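Local coordinates for GGDEF family protein (Caulobacter vibrioides, PDB 3U2A) that is of unknown function but belongs to the GGDEF family and has a PAS-fold domain that pairs with a second copy of itself, at residues G100-L103 with R108-G111. Numbering follows the deposited sequence.
Sequences GVWL and RAAG
Arg108 O receives the backbone N-H of Leu103 N at 2.8 Å in a nearly straight bond (166° at the hydrogen). Trp102 CA lies 3.4 Å from Arg108 O as well, in a bent, weaker CA-H...O contact. The other bond of the Leu103-Arg108 pair is replaced by a water, which accepts from Arg108 N and probably donates to Leu103 O. Deeper in the strands Val101 and Ala110 form a hydrogen-bonded pair, Val101 N reaching Ala110 O at 3.0 Å and Ala110 N returning to Val101 O at 3.1 Å. These bonds join strands 98-102 and 109-113 as an antiparallel beta hairpin, part of the antiparallel sheet of the PAS fold; strand 25-30 flanks its second strand and strand 83-86 its first. Gly100 and Gly111 face each other as a non-hydrogen-bonded pair with their CA atoms just 3.8 Å apart, an approach that a CB on either would obstruct. On one face of the sheet the Trp102 indole leans across to its partner Ala109, whose small methyl fits beneath the flat ring: CB lies 3.6 Å from the centroid of the five-membered ring, 17° off its normal, a CH-pi contact. Trp102 CE3 comes within 3.2 Å of Arg108 O, which meets the ring obliquely. Beyond the strand ends, Leu103 CD1 lies over one face of the Arg108 guanidinium, offset toward its rim, 3.5 Å from Arg108 NH1; the same methyl reaches Ala110 CB, on the face of the sheet shared with Val101. Arginine suits this place because its flat group can lie against a methyl while its N-H groups serve Glu105 O and, through a salt bridge, Glu17 of the second subunit. Ala21 of that subunit packs on Val101, Leu103 and Ala110.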
# COMPACT_ATOMS: atom_id res chain seq x y z
N GLY A 100 -1.43 -9.75 -2.61
CA GLY A 100 -0.58 -9.54 -3.78
C GLY A 100 -0.89 -10.55 -4.87
O GLY A 100 -2.02 -11.05 -4.95
N VAL A 101 0.10 -10.82 -5.71
CA VAL A 101 -0.11 -11.73 -6.84
C VAL A 101 1.23 -12.32 -7.25
O VAL A 101 2.29 -11.73 -7.00
CB VAL A 101 -0.77 -10.96 -8.05
CG1 VAL A 101 0.25 -10.21 -8.85
CG2 VAL A 101 -1.52 -11.91 -8.97
N TRP A 102 1.18 -13.50 -7.88
CA TRP A 102 2.34 -14.07 -8.56
C TRP A 102 2.55 -13.33 -9.88
O TRP A 102 1.62 -13.16 -10.68
CB TRP A 102 2.22 -15.61 -8.66
CG TRP A 102 2.47 -16.17 -7.29
CD1 TRP A 102 1.58 -16.22 -6.25
CD2 TRP A 102 3.72 -16.62 -6.76
NE1 TRP A 102 2.20 -16.71 -5.11
CE2 TRP A 102 3.52 -16.96 -5.40
CE3 TRP A 102 5.00 -16.78 -7.32
CZ2 TRP A 102 4.54 -17.45 -4.59
CZ3 TRP A 102 6.03 -17.27 -6.50
CH2 TRP A 102 5.79 -17.61 -5.16
N LEU A 103 3.77 -12.84 -10.06
CA LEU A 103 4.11 -11.97 -11.19
C LEU A 103 4.26 -12.73 -12.51
O LEU A 103 4.29 -13.96 -12.52
CB LEU A 103 5.37 -11.15 -10.87
CG LEU A 103 5.31 -10.35 -9.56
CD1 LEU A 103 6.61 -9.63 -9.30
CD2 LEU A 103 4.13 -9.36 -9.56
N ARG A 108 7.89 -15.50 -8.90
CA ARG A 108 8.00 -14.45 -7.87
C ARG A 108 6.61 -13.91 -7.54
O ARG A 108 5.72 -13.88 -8.41
CB ARG A 108 8.83 -13.27 -8.39
CG ARG A 108 10.24 -13.61 -8.83
CD ARG A 108 10.68 -12.70 -9.96
NE ARG A 108 10.76 -11.32 -9.53
CZ ARG A 108 10.16 -10.29 -10.12
NH1 ARG A 108 9.40 -10.45 -11.21
NH2 ARG A 108 10.33 -9.08 -9.61
N ALA A 109 6.43 -13.46 -6.30
CA ALA A 109 5.19 -12.79 -5.87
C ALA A 109 5.53 -11.44 -5.24
O ALA A 109 6.63 -11.23 -4.75
CB ALA A 109 4.43 -13.67 -4.88
N ALA A 110 4.57 -10.53 -5.26
CA ALA A 110 4.76 -9.22 -4.64
C ALA A 110 3.42 -8.69 -4.15
O ALA A 110 2.38 -9.14 -4.60
CB ALA A 110 5.39 -8.25 -5.65
N GLY A 111 3.45 -7.70 -3.26
CA GLY A 111 2.22 -7.10 -2.82
C GLY A 111 2.38 -6.16 -1.65
O GLY A 111 3.47 -5.61 -1.43
O HOH W 1 5.56 -15.90 -11.05